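Local coordinates for protein N-acetylglucosaminidase (Paenibacillus barengoltzii, PDB 6INX) that probably hydrolyses glycosidic bonds of N-acetylglucosamine in its glycan substrates, as a glycoside hydrolase of family 18 built on a TIM barrel, at residues Leu24-Thr28 / Glu59-Thr64; Gly71-Phe77 / Leu108-Tyr112; Met137-Leu141 / His151-Thr155; Thr193-His197 / Gly250-Pro256; His198-Tyr202 / Tyr308-Tyr312. All coordinates share one frame; numbering follows the deposited sequence.

Contact 1: residues Leu24-Thr28 / Glu59-Thr64; sequences LKKLT and ENPDLT
Asn60 points the N-H side of its amide at the backbone of Leu24. Its CG stands anti to the backbone N (chi1 -178°), which carries the group across the gap, and ND2 donates to Leu24 O at 2.8 Å with an N-H...O angle of 157°. The donor lies above the carbonyl plane, 40° out of it, while Leu24 O stays close to the plane of the amide. At the other end of the same amide OD1 accepts from Asp62 N, 3.1 Å away, forming an Asx turn, so the amide is held from both ends. A water that donates to Leu27 O and accepts from Asn60 ND2 adds a second link. The leucines pack together: Leu24 CD2 meets Leu63 CD2 at 3.9 Å, the two side chains running obliquely to one another, and Leu63 CD1 reaches Leu27 CB at 4.0 Å. Lys25 bends at chi2 and lays its CE 3.2 Å from Glu59 O. Where the segments leave their turns, Thr64 N bonds to Thr28 O at 2.9 Å. Both segments lead from short helices, 21-24 and 53-59, into the neighbouring parallel strands 29-38 and 64-70, and Leu24 and Leu63 both pack on Ile30 of the former.

Contact 2: residues Gly71-Phe77 / Leu108-Tyr112; sequences GWSAGGF and LDWEY
Phe77 and Trp110 lie nearly parallel, their planes 11° apart, but slid so far that the rings barely overlap and one face of each ring receives the other residue's CB instead. Phe77 CB sits 3.3 Å from the centroid of the Trp110 five-membered ring, and Trp110 CB stands 3.8 Å from the centroid of the Phe77 ring, a pair of reciprocal CH-pi contacts. At the Phe77 edge Leu108 CD1 touches CE1 at 3.8 Å. Here two adjacent parallel strands of the TIM barrel, 64-70 and 105-109, reach their C-terminal ends, and Leu108-Tyr112 carries the close of the DxxDxDxE signature of family 18; in this family the last glutamate of the motif is the proton donor, a role Glu111 probably fills here. The Trp72 indole turns its edge to this segment: CE3 lies 3.4 Å from Glu111 OE1, with ring and carboxylate planes 48° apart, and CZ3 packs on Tyr112 CE2 at 3.8 Å. The Trp72 CG, anti to the backbone N, brings that edge to the Glu111 carboxylate, and a cis peptide joins Glu111 to Tyr112. Gly71 is at phi 100°, where a CB would jam against the preceding carbonyl. A water accepts from Glu111 N and lies in reach of Gly71 O and Ala74 O. Just past strand 64-70, Gly71 N donates to Asp109 O, 3.0 Å away and in the carbonyl plane.

Contact 3: residues Met137-Leu141 / His151-Thr155; sequences MREAL and HYWLT
Helix residues Met137-Leu141 run almost antiparallel to strand 153-155, the two short axes inclined at 165° and approaching to 8.9 Å; the CA atoms nearest each other are those of Arg138 and Leu154 and of Leu141 and Tyr152. This is the return half of a beta-alpha-beta unit, helix 126-148 leading back into strand 153-159. The Arg138 chain is folded twice beyond CB, at chi2 (57°) and chi3, so that the guanidinium reaches the strand, one face over Leu154 CB and an edge at Tyr152 O. Its NH1 donates to Tyr152 O at 2.9 Å with an N-H...O angle of 143°, the acceptor lying near the guanidinium plane. Leu154 CB is 3.5 Å from NH2, offset toward the rim of the group. NH2 and Leu154 N are two donors only 3.4 Å apart, a proximity explained by Asp178 OD2, which accepts from both, while Asp178 OD1 takes His151 NE2. Asp142 and Tyr176 O are further partners of the guanidinium, a buried charge thus matched by carboxylates and carbonyls. The His151 ring lies at a small angle to the guanidinium plane, CE1 being 3.7 Å from Arg138 NH1. Apart from these polar groups, Leu154 CD1 lies 4.0 Å from Met137 CE and 4.1 Å from Leu141 CD1, and the Leu154 side chain crosses both at about a right angle. Tyr152 turns its ring edge to Leu141 O, with CD2 at 3.6 Å. On the far side of the strand Trp153 packs against strands 64-70 and 179-183, while Met137 and Ala140 rest on helix 84-100.

Contact 4: residues Thr193-His197 / Gly250-Pro256; sequences TLTGH and GLYQMSP
Thr195 OG1 is gripped by three backbone groups of Gly250-Gln253. It donates to Gly250 O at 2.6 Å, in the carbonyl plane and on a lone pair, and accepts from Gln253 N at 3.1 Å along a nearly straight bond (170°). Tyr252 N adds a weak, bent bond. The hydroxyl lies between the backbone N and the carbonyl carbon (chi1 66°), a setting that points it at the backbone of Gly250-Gln253. With a valine here, the Gly250 carbonyl and the Gln253 N-H would probably each lose a mate, and that loop is likely to be held less firmly. Next to it the two loops form a single antiparallel bridge: Ser255 N donates to Thr193 O at 2.8 Å and Thr195 N to Gln253 O at 2.9 Å, with Leu194 and Met254 forming the non-hydrogen-bonded pair between them. Farther along, Leu251 CD1 lies over one face of the His197 ring, 4.2 Å from its centroid, while His197 NE2 is held by Asp283. A water accepts from His197 N at 2.9 Å and also bonds to Tyr252 OH. At the other end Thr193 packs on Thr193 of the second subunit, and Met254 on Phe191 of that chain. Within its own chain the contact rests on the antiparallel sheet, Thr195 touching Trp241 of strand 237-241 and, together with Leu251, Phe297 of strand 297-299.

Contact 5: residues His198-Tyr202 / Tyr308-Tyr312; sequences HTNLY and YKCDY
Polar contact between the segments comes from Lys309, whose extended chain crosses Thr199 at about a right angle and delivers NZ to two acceptors on that one residue. NZ donates to Thr199 OG1 at 2.7 Å and to Thr199 O at 2.9 Å. It lies 19° out of the plane of the Thr199 carbonyl. Thr199 has OG1 anti to its backbone N and beside the carbonyl carbon, which brings both oxygens to the same side of the residue, within reach of one ammonium group. The same NZ also forms a salt bridge to Asp301 and bonds to Gly233 O, and Thr199 OG1 is linked onward to Thr184 O. A methionine in place of Lys309 would probably leave Asp301 without its charge partner and the Thr199 oxygens without this donor.

Apolar contact centres on Leu201, which packs against helix 303-316 with its two methyl branches divided. CD1 lies over one face of the Tyr312 ring, 4.2 Å from its centroid and 24° off the normal, whereas CD2 meets Tyr308 CB at 3.8 Å.

The aromatic contact is oblique: the Tyr202 and Tyr312 planes stand at 82° with centroids 5.9 Å apart. Tyr202 OH comes to the edge of the Tyr312 ring, 3.6 Å from CD2, while Tyr312 OH bonds to Asp214 of helix 213-222. Leu201 also touches Val213 of that helix.

The buried ammonium group is probably balanced by Asp301, with the Thr199 oxygens and Gly233 O as further acceptors, next to an apolar leucine-tyrosine layer, which implies that the loop is fixed to helix 303-316 by directional bonds at Thr199 and by fit at Leu201.

How the contacts relate
From the N terminus, contact 1 closes the stretch that holds strand 29-38 and helix 53-59, contact 2 closes the one that carries helix 84-100, and contact 3 closes a short helix-to-strand return; these three follow in series. They meet through the barrel sheet: Leu108 of contact 2 lies beside Thr155 of contact 3, with Leu108 N 2.9 Å from Thr155 O, and Thr64 of contact 1 packs on Trp153 of contact 3. Contacts 4 and 5 instead cross, since their segments alternate along the chain (193-197, 198-202, 250-256, 308-312). Contact 4 serves the antiparallel sheet and subunit interface; contact 5 joins the loop after strand 179-183 to helix 303-316.

Contact 1: residues Leu24-Thr28 / Glu59-Thr64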
# COMPACT_ATOMS: atom_id res chain seq x y z
N LEU A 24 5.23 -13.23 34.82
CA LEU A 24 4.62 -14.45 34.30
C LEU A 24 3.14 -14.51 34.64
O LEU A 24 2.35 -15.03 33.84
CB LEU A 24 5.35 -15.68 34.85
CG LEU A 24 6.78 -15.86 34.34
CD1 LEU A 24 7.59 -16.80 35.23
CD2 LEU A 24 6.78 -16.36 32.91
N LYS A 25 2.74 -13.98 35.80
CA LYS A 25 1.34 -14.03 36.20
C LYS A 25 0.48 -13.07 35.39
O LYS A 25 -0.75 -13.21 35.40
CB LYS A 25 1.20 -13.72 37.69
CG LYS A 25 1.72 -14.82 38.60
CD LYS A 25 0.59 -15.61 39.23
CE LYS A 25 1.12 -16.79 40.04
NZ LYS A 25 0.08 -17.82 40.28
N LYS A 26 1.08 -12.11 34.70
CA LYS A 26 0.35 -11.17 33.87
C LYS A 26 0.11 -11.67 32.46
O LYS A 26 -0.73 -11.11 31.75
CB LYS A 26 1.07 -9.82 33.83
CG LYS A 26 1.17 -9.17 35.21
CD LYS A 26 1.95 -7.87 35.18
CE LYS A 26 2.15 -7.34 36.61
NZ LYS A 26 3.08 -6.18 36.65
N LEU A 27 0.83 -12.71 32.04
CA LEU A 27 0.71 -13.26 30.70
C LEU A 27 -0.18 -14.49 30.71
O LEU A 27 -0.23 -15.25 31.69
CB LEU A 27 2.10 -13.66 30.19
CG LEU A 27 3.11 -12.53 30.07
CD1 LEU A 27 4.51 -13.07 29.85
CD2 LEU A 27 2.72 -11.59 28.94
N THR A 28 -0.91 -14.69 29.62
CA THR A 28 -1.57 -15.97 29.38
C THR A 28 -0.76 -16.87 28.47
O THR A 28 -0.85 -18.10 28.58
CB THR A 28 -2.97 -15.77 28.80
OG1 THR A 28 -2.89 -15.18 27.50
CG2 THR A 28 -3.80 -14.85 29.69
N GLU A 59 5.63 -21.48 38.11
CA GLU A 59 5.34 -20.16 38.65
C GLU A 59 3.97 -19.63 38.22
O GLU A 59 3.33 -18.89 38.97
CB GLU A 59 6.45 -19.18 38.25
CG GLU A 59 7.75 -19.38 39.02
CD GLU A 59 8.89 -18.55 38.46
OE1 GLU A 59 9.93 -19.14 38.09
OE2 GLU A 59 8.76 -17.31 38.40
N ASN A 60 3.52 -19.98 37.01
CA ASN A 60 2.15 -19.67 36.58
C ASN A 60 1.59 -20.88 35.85
O ASN A 60 1.76 -21.03 34.64
CB ASN A 60 2.09 -18.43 35.69
CG ASN A 60 0.65 -18.10 35.27
OD1 ASN A 60 -0.30 -18.77 35.67
ND2 ASN A 60 0.50 -17.05 34.46
N PRO A 61 0.88 -21.77 36.56
CA PRO A 61 0.37 -22.99 35.92
C PRO A 61 -0.69 -22.74 34.86
O PRO A 61 -1.01 -23.68 34.12
CB PRO A 61 -0.19 -23.80 37.10
CG PRO A 61 0.48 -23.22 38.31
CD PRO A 61 0.67 -21.77 38.02
N ASP A 62 -1.23 -21.53 34.75
CA ASP A 62 -2.19 -21.18 33.71
C ASP A 62 -1.52 -20.71 32.42
O ASP A 62 -2.22 -20.45 31.44
CB ASP A 62 -3.15 -20.10 34.22
CG ASP A 62 -4.09 -20.62 35.30
OD1 ASP A 62 -4.27 -21.85 35.40
OD2 ASP A 62 -4.64 -19.79 36.05
N LEU A 63 -0.20 -20.59 32.41
CA LEU A 63 0.52 -20.04 31.27
C LEU A 63 0.66 -21.09 30.18
O LEU A 63 1.00 -22.24 30.46
CB LEU A 63 1.91 -19.59 31.74
CG LEU A 63 2.89 -19.01 30.72
CD1 LEU A 63 2.37 -17.68 30.22
CD2 LEU A 63 4.25 -18.86 31.37
N THR A 64 0.40 -20.69 28.93
CA THR A 64 0.62 -21.54 27.76
C THR A 64 1.89 -21.07 27.06
O THR A 64 2.04 -19.89 26.75
CB THR A 64 -0.58 -21.43 26.81
OG1 THR A 64 -1.78 -21.86 27.47
CG2 THR A 64 -0.38 -22.27 25.55
O HOH W 1 -2.16 -16.28 33.27
O HOH W 2 -2.94 -19.87 28.89

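Contact 2: residues Gly71-Phe77 / Leu108-Tyr112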
# COMPACT_ATOMS: atom_id res chain seq x y z
N GLY A 71 9.90 -16.21 11.70
CA GLY A 71 10.32 -14.83 11.85
C GLY A 71 10.77 -14.26 10.52
O GLY A 71 10.93 -14.97 9.52
N TRP A 72 10.96 -12.94 10.50
CA TRP A 72 11.34 -12.27 9.26
C TRP A 72 12.69 -12.78 8.76
O TRP A 72 13.68 -12.79 9.50
CB TRP A 72 11.41 -10.76 9.47
CG TRP A 72 11.72 -10.01 8.21
CD1 TRP A 72 12.92 -9.46 7.84
CD2 TRP A 72 10.82 -9.75 7.13
NE1 TRP A 72 12.81 -8.86 6.61
CE2 TRP A 72 11.53 -9.03 6.15
CE3 TRP A 72 9.48 -10.06 6.90
CZ2 TRP A 72 10.94 -8.61 4.95
CZ3 TRP A 72 8.89 -9.65 5.71
CH2 TRP A 72 9.62 -8.93 4.75
N SER A 73 12.70 -13.23 7.50
CA SER A 73 13.85 -13.75 6.77
C SER A 73 14.20 -15.19 7.09
O SER A 73 15.20 -15.71 6.59
CB SER A 73 15.11 -12.87 6.83
OG SER A 73 14.82 -11.57 6.36
N ALA A 74 13.38 -15.87 7.90
CA ALA A 74 13.60 -17.28 8.18
C ALA A 74 13.02 -18.10 7.03
O ALA A 74 11.81 -18.06 6.79
CB ALA A 74 12.92 -17.65 9.50
N GLY A 75 13.87 -18.85 6.34
CA GLY A 75 13.45 -19.57 5.16
C GLY A 75 13.07 -21.01 5.45
O GLY A 75 13.01 -21.45 6.60
N GLY A 76 12.80 -21.74 4.37
CA GLY A 76 12.49 -23.16 4.45
C GLY A 76 11.02 -23.51 4.41
O GLY A 76 10.70 -24.69 4.24
N PHE A 77 10.13 -22.53 4.54
CA PHE A 77 8.70 -22.82 4.67
C PHE A 77 8.07 -23.18 3.33
O PHE A 77 7.33 -24.17 3.25
CB PHE A 77 7.98 -21.60 5.24
CG PHE A 77 8.21 -21.39 6.70
CD1 PHE A 77 7.52 -22.13 7.64
CD2 PHE A 77 9.10 -20.42 7.14
CE1 PHE A 77 7.72 -21.91 9.00
CE2 PHE A 77 9.31 -20.20 8.49
CZ PHE A 77 8.62 -20.94 9.42
N LEU A 108 3.34 -20.77 14.22
CA LEU A 108 4.05 -20.71 12.95
C LEU A 108 4.10 -19.27 12.45
O LEU A 108 3.06 -18.62 12.29
CB LEU A 108 3.36 -21.57 11.90
CG LEU A 108 4.33 -22.12 10.86
CD1 LEU A 108 5.16 -23.24 11.46
CD2 LEU A 108 3.56 -22.61 9.63
N ASP A 109 5.32 -18.78 12.18
CA ASP A 109 5.54 -17.40 11.77
C ASP A 109 6.25 -17.36 10.41
O ASP A 109 7.37 -16.86 10.30
CB ASP A 109 6.38 -16.69 12.85
CG ASP A 109 6.48 -15.21 12.64
OD1 ASP A 109 5.70 -14.67 11.82
OD2 ASP A 109 7.32 -14.57 13.31
N TRP A 110 5.61 -17.92 9.39
CA TRP A 110 6.09 -17.86 8.02
C TRP A 110 5.71 -16.50 7.43
O TRP A 110 4.53 -16.15 7.37
CB TRP A 110 5.42 -19.00 7.24
CG TRP A 110 5.66 -19.09 5.75
CD1 TRP A 110 6.45 -18.28 4.97
CD2 TRP A 110 5.09 -20.06 4.87
NE1 TRP A 110 6.40 -18.69 3.66
CE2 TRP A 110 5.57 -19.78 3.57
CE3 TRP A 110 4.24 -21.15 5.06
CZ2 TRP A 110 5.22 -20.55 2.47
CZ3 TRP A 110 3.90 -21.92 3.96
CH2 TRP A 110 4.37 -21.60 2.68
N GLU A 111 6.71 -15.72 7.03
CA GLU A 111 6.47 -14.35 6.58
C GLU A 111 6.94 -14.20 5.14
O GLU A 111 8.08 -13.81 4.92
CB GLU A 111 7.18 -13.37 7.54
CG GLU A 111 6.69 -13.52 8.98
CD GLU A 111 7.29 -12.50 9.95
OE1 GLU A 111 7.88 -11.51 9.50
OE2 GLU A 111 7.15 -12.70 11.18
N TYR A 112 6.09 -14.52 4.16
CA TYR A 112 4.70 -14.95 4.32
C TYR A 112 4.40 -15.87 3.14
O TYR A 112 5.07 -15.78 2.12
CB TYR A 112 3.74 -13.75 4.21
CG TYR A 112 4.14 -12.50 4.97
CD1 TYR A 112 3.75 -12.32 6.30
CD2 TYR A 112 4.88 -11.50 4.35
CE1 TYR A 112 4.13 -11.16 7.00
CE2 TYR A 112 5.25 -10.36 5.03
CZ TYR A 112 4.87 -10.19 6.34
OH TYR A 112 5.26 -9.03 6.99
O HOH W 3 9.56 -16.53 7.63
O HOH W 4 10.46 -14.27 6.27

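Contact 3: residues Met137-Leu141 / His151-Thr155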
# COMPACT_ATOMS: atom_id res chain seq x y z
N MET A 137 0.02 -30.34 10.40
CA MET A 137 0.61 -30.09 11.70
C MET A 137 -0.43 -30.21 12.81
O MET A 137 -0.14 -30.77 13.88
CB MET A 137 1.24 -28.69 11.70
CG MET A 137 2.47 -28.55 10.79
SD MET A 137 3.24 -26.92 10.90
CE MET A 137 3.64 -26.92 12.66
N ARG A 138 -1.63 -29.69 12.58
CA ARG A 138 -2.70 -29.83 13.57
C ARG A 138 -3.06 -31.30 13.79
O ARG A 138 -3.25 -31.73 14.93
CB ARG A 138 -3.93 -29.03 13.14
CG ARG A 138 -5.21 -29.38 13.90
CD ARG A 138 -5.04 -29.21 15.40
NE ARG A 138 -5.05 -27.81 15.77
CZ ARG A 138 -4.77 -27.35 16.99
NH1 ARG A 138 -4.43 -28.18 17.96
NH2 ARG A 138 -4.81 -26.04 17.21
N GLU A 139 -3.13 -32.07 12.71
CA GLU A 139 -3.43 -33.50 12.85
C GLU A 139 -2.39 -34.20 13.72
O GLU A 139 -2.75 -34.99 14.60
CB GLU A 139 -3.51 -34.14 11.46
CG GLU A 139 -4.81 -33.81 10.76
CD GLU A 139 -4.78 -34.10 9.27
OE1 GLU A 139 -3.69 -34.39 8.73
OE2 GLU A 139 -5.85 -34.04 8.63
N ALA A 140 -1.11 -33.90 13.50
CA ALA A 140 -0.05 -34.57 14.27
C ALA A 140 -0.06 -34.13 15.72
O ALA A 140 0.11 -34.95 16.63
CB ALA A 140 1.31 -34.28 13.64
N LEU A 141 -0.25 -32.83 15.96
CA LEU A 141 -0.29 -32.33 17.33
C LEU A 141 -1.50 -32.87 18.08
O LEU A 141 -1.40 -33.18 19.27
CB LEU A 141 -0.28 -30.80 17.33
CG LEU A 141 1.10 -30.21 16.99
CD1 LEU A 141 0.98 -28.73 16.67
CD2 LEU A 141 2.07 -30.45 18.14
N HIS A 151 -4.42 -31.07 25.44
CA HIS A 151 -4.49 -30.27 24.22
C HIS A 151 -3.10 -29.73 23.91
O HIS A 151 -2.38 -29.30 24.81
CB HIS A 151 -5.43 -29.09 24.43
CG HIS A 151 -5.65 -28.25 23.21
ND1 HIS A 151 -6.22 -28.75 22.05
CD2 HIS A 151 -5.42 -26.93 22.98
CE1 HIS A 151 -6.30 -27.78 21.15
NE2 HIS A 151 -5.83 -26.67 21.69
N TYR A 152 -2.74 -29.75 22.63
CA TYR A 152 -1.57 -29.03 22.15
C TYR A 152 -2.06 -27.94 21.21
O TYR A 152 -3.06 -28.13 20.51
CB TYR A 152 -0.60 -29.97 21.42
CG TYR A 152 0.21 -30.82 22.37
CD1 TYR A 152 1.16 -30.26 23.21
CD2 TYR A 152 0.03 -32.20 22.42
CE1 TYR A 152 1.89 -31.03 24.09
CE2 TYR A 152 0.76 -32.99 23.29
CZ TYR A 152 1.69 -32.40 24.12
OH TYR A 152 2.42 -33.18 24.99
N TRP A 153 -1.39 -26.79 21.23
CA TRP A 153 -1.82 -25.58 20.55
C TRP A 153 -1.13 -25.41 19.20
O TRP A 153 0.03 -25.79 19.03
CB TRP A 153 -1.51 -24.35 21.40
CG TRP A 153 -2.27 -24.28 22.69
CD1 TRP A 153 -2.20 -25.16 23.74
CD2 TRP A 153 -3.20 -23.26 23.09
NE1 TRP A 153 -3.03 -24.75 24.75
CE2 TRP A 153 -3.66 -23.59 24.38
CE3 TRP A 153 -3.69 -22.11 22.47
CZ2 TRP A 153 -4.59 -22.81 25.06
CZ3 TRP A 153 -4.61 -21.33 23.15
CH2 TRP A 153 -5.05 -21.69 24.44
N LEU A 154 -1.85 -24.80 18.26
CA LEU A 154 -1.27 -24.37 16.99
C LEU A 154 -1.83 -23.00 16.68
O LEU A 154 -3.05 -22.83 16.63
CB LEU A 154 -1.60 -25.36 15.86
CG LEU A 154 -0.94 -25.05 14.51
CD1 LEU A 154 0.58 -25.15 14.62
CD2 LEU A 154 -1.48 -25.99 13.44
N THR A 155 -0.95 -22.02 16.50
CA THR A 155 -1.34 -20.67 16.14
C THR A 155 -0.45 -20.22 14.99
O THR A 155 0.49 -20.92 14.60
CB THR A 155 -1.19 -19.70 17.32
OG1 THR A 155 0.19 -19.59 17.67
CG2 THR A 155 -1.98 -20.18 18.54

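Contact 4: residues Thr193-His197 / Gly250-Pro256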
# COMPACT_ATOMS: atom_id res chain seq x y z
N THR A 193 8.78 5.03 1.91
CA THR A 193 9.48 6.25 2.27
C THR A 193 8.54 7.32 2.80
O THR A 193 9.01 8.40 3.19
CB THR A 193 10.24 6.80 1.06
OG1 THR A 193 9.32 7.00 -0.02
CG2 THR A 193 11.33 5.85 0.61
N LEU A 194 7.24 7.06 2.84
CA LEU A 194 6.29 7.99 3.44
C LEU A 194 6.17 7.68 4.93
O LEU A 194 5.99 6.52 5.31
CB LEU A 194 4.92 7.81 2.80
CG LEU A 194 3.95 8.93 3.19
CD1 LEU A 194 4.35 10.23 2.52
CD2 LEU A 194 2.52 8.55 2.80
N THR A 195 6.26 8.71 5.77
CA THR A 195 6.11 8.48 7.19
C THR A 195 4.66 8.17 7.54
O THR A 195 3.71 8.52 6.82
CB THR A 195 6.56 9.69 8.01
OG1 THR A 195 5.69 10.81 7.77
CG2 THR A 195 7.98 10.10 7.66
N GLY A 196 4.49 7.48 8.65
CA GLY A 196 3.17 7.19 9.17
C GLY A 196 3.29 6.31 10.39
O GLY A 196 4.39 6.01 10.86
N HIS A 197 2.14 5.88 10.89
CA HIS A 197 2.10 5.10 12.12
C HIS A 197 2.32 3.63 11.80
O HIS A 197 1.62 3.07 10.95
CB HIS A 197 0.73 5.26 12.76
CG HIS A 197 0.37 6.68 13.07
ND1 HIS A 197 1.14 7.47 13.89
CD2 HIS A 197 -0.66 7.45 12.67
CE1 HIS A 197 0.60 8.67 13.99
NE2 HIS A 197 -0.51 8.68 13.26
N GLY A 250 5.97 16.26 10.70
CA GLY A 250 6.65 15.09 10.16
C GLY A 250 5.75 13.99 9.65
O GLY A 250 6.26 13.00 9.10
N LEU A 251 4.43 14.10 9.81
CA LEU A 251 3.49 13.03 9.52
C LEU A 251 3.07 13.08 8.05
O LEU A 251 2.69 14.15 7.55
CB LEU A 251 2.27 13.15 10.43
CG LEU A 251 1.21 12.06 10.35
CD1 LEU A 251 1.77 10.72 10.80
CD2 LEU A 251 0.01 12.42 11.20
N TYR A 252 3.19 11.95 7.36
CA TYR A 252 2.83 11.83 5.94
C TYR A 252 3.74 12.67 5.06
O TYR A 252 3.30 13.31 4.10
CB TYR A 252 1.33 12.07 5.67
CG TYR A 252 0.46 11.30 6.63
CD1 TYR A 252 0.79 10.01 7.01
CD2 TYR A 252 -0.67 11.87 7.19
CE1 TYR A 252 0.02 9.30 7.90
CE2 TYR A 252 -1.45 11.16 8.09
CZ TYR A 252 -1.08 9.88 8.44
OH TYR A 252 -1.83 9.15 9.34
N GLN A 253 5.03 12.66 5.39
CA GLN A 253 6.08 13.34 4.66
C GLN A 253 7.01 12.32 4.03
O GLN A 253 7.13 11.18 4.49
CB GLN A 253 6.90 14.23 5.60
CG GLN A 253 6.09 15.28 6.33
CD GLN A 253 5.32 16.18 5.39
OE1 GLN A 253 5.90 16.78 4.49
NE2 GLN A 253 4.01 16.25 5.59
N MET A 254 7.71 12.75 2.98
CA MET A 254 8.57 11.84 2.24
C MET A 254 10.00 11.94 2.76
O MET A 254 10.57 13.03 2.86
CB MET A 254 8.55 12.17 0.74
CG MET A 254 9.22 11.07 -0.11
SD MET A 254 9.52 11.58 -1.81
CE MET A 254 7.96 11.15 -2.56
N SER A 255 10.57 10.78 3.10
CA SER A 255 11.96 10.61 3.47
C SER A 255 12.75 10.10 2.26
O SER A 255 12.18 9.47 1.37
CB SER A 255 12.05 9.54 4.57
OG SER A 255 13.40 9.26 4.90
N PRO A 256 14.05 10.36 2.20
CA PRO A 256 14.88 9.71 1.17
C PRO A 256 14.99 8.20 1.35
O PRO A 256 15.31 7.50 0.38
CB PRO A 256 16.26 10.37 1.34
CG PRO A 256 16.01 11.61 2.13
CD PRO A 256 14.82 11.33 3.00
O HOH W 5 -0.45 6.45 9.61

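Contact 5: residues His198-Tyr202 / Tyr308-Tyr312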
# COMPACT_ATOMS: atom_id res chain seq x y z
N HIS A 198 3.24 2.98 12.52
CA HIS A 198 3.53 1.58 12.21
C HIS A 198 2.61 0.60 12.92
O HIS A 198 2.52 -0.56 12.50
CB HIS A 198 5.04 1.28 12.39
CG HIS A 198 5.43 0.77 13.74
ND1 HIS A 198 5.57 -0.57 14.02
CD2 HIS A 198 5.83 1.43 14.86
CE1 HIS A 198 5.99 -0.73 15.26
NE2 HIS A 198 6.15 0.47 15.80
N THR A 199 1.92 1.05 13.96
CA THR A 199 1.13 0.15 14.79
C THR A 199 -0.17 0.83 15.23
O THR A 199 -0.63 0.68 16.36
CB THR A 199 2.00 -0.44 15.91
OG1 THR A 199 1.30 -1.49 16.59
CG2 THR A 199 2.49 0.62 16.89
N ASN A 200 -0.79 1.55 14.30
CA ASN A 200 -1.93 2.41 14.61
C ASN A 200 -3.24 1.64 14.73
O ASN A 200 -3.58 0.80 13.89
CB ASN A 200 -2.10 3.48 13.52
CG ASN A 200 -2.17 2.91 12.10
OD1 ASN A 200 -1.36 2.05 11.71
ND2 ASN A 200 -3.13 3.41 11.30
N LEU A 201 -4.00 1.97 15.77
CA LEU A 201 -5.32 1.38 15.96
C LEU A 201 -6.25 1.70 14.79
O LEU A 201 -6.91 0.81 14.25
CB LEU A 201 -5.91 1.86 17.29
CG LEU A 201 -7.29 1.28 17.60
CD1 LEU A 201 -7.24 -0.25 17.58
CD2 LEU A 201 -7.78 1.78 18.95
N TYR A 202 -6.36 2.99 14.40
CA TYR A 202 -7.27 3.38 13.33
C TYR A 202 -6.52 4.06 12.20
O TYR A 202 -5.45 4.64 12.38
CB TYR A 202 -8.36 4.35 13.82
CG TYR A 202 -9.31 3.79 14.86
CD1 TYR A 202 -10.28 2.86 14.53
CD2 TYR A 202 -9.22 4.21 16.18
CE1 TYR A 202 -11.15 2.36 15.50
CE2 TYR A 202 -10.08 3.73 17.14
CZ TYR A 202 -11.03 2.81 16.80
OH TYR A 202 -11.88 2.33 17.78
N TYR A 308 -6.16 2.15 24.37
CA TYR A 308 -7.15 2.21 23.30
C TYR A 308 -7.26 0.87 22.58
O TYR A 308 -8.37 0.44 22.24
CB TYR A 308 -6.81 3.32 22.31
CG TYR A 308 -7.31 4.69 22.72
CD1 TYR A 308 -8.66 5.02 22.63
CD2 TYR A 308 -6.42 5.67 23.17
CE1 TYR A 308 -9.12 6.28 23.00
CE2 TYR A 308 -6.88 6.93 23.55
CZ TYR A 308 -8.22 7.22 23.46
OH TYR A 308 -8.68 8.47 23.83
N LYS A 309 -6.14 0.18 22.37
CA LYS A 309 -6.19 -1.13 21.74
C LYS A 309 -6.95 -2.14 22.59
O LYS A 309 -7.72 -2.95 22.07
CB LYS A 309 -4.77 -1.63 21.45
CG LYS A 309 -4.05 -0.85 20.34
CD LYS A 309 -2.69 -1.47 20.00
CE LYS A 309 -2.01 -0.70 18.87
NZ LYS A 309 -0.71 -1.30 18.43
N CYS A 310 -6.76 -2.09 23.91
CA CYS A 310 -7.47 -3.00 24.81
C CYS A 310 -8.97 -2.72 24.82
O CYS A 310 -9.78 -3.65 24.78
CB CYS A 310 -6.90 -2.89 26.22
SG CYS A 310 -5.23 -3.52 26.41
N ASP A 311 -9.36 -1.44 24.87
CA ASP A 311 -10.77 -1.09 24.81
C ASP A 311 -11.40 -1.58 23.52
O ASP A 311 -12.56 -2.02 23.50
CB ASP A 311 -10.97 0.42 24.92
CG ASP A 311 -10.49 1.00 26.25
OD1 ASP A 311 -10.39 0.24 27.23
OD2 ASP A 311 -10.23 2.22 26.30
N TYR A 312 -10.65 -1.50 22.41
CA TYR A 312 -11.14 -1.98 21.12
C TYR A 312 -11.35 -3.49 21.15
O TYR A 312 -12.35 -4.00 20.63
CB TYR A 312 -10.14 -1.59 20.03
CG TYR A 312 -10.51 -2.01 18.62
CD1 TYR A 312 -10.04 -3.22 18.08
CD2 TYR A 312 -11.27 -1.19 17.80
CE1 TYR A 312 -10.37 -3.60 16.78
CE2 TYR A 312 -11.60 -1.56 16.50
CZ TYR A 312 -11.14 -2.77 16.00
OH TYR A 312 -11.47 -3.13 14.71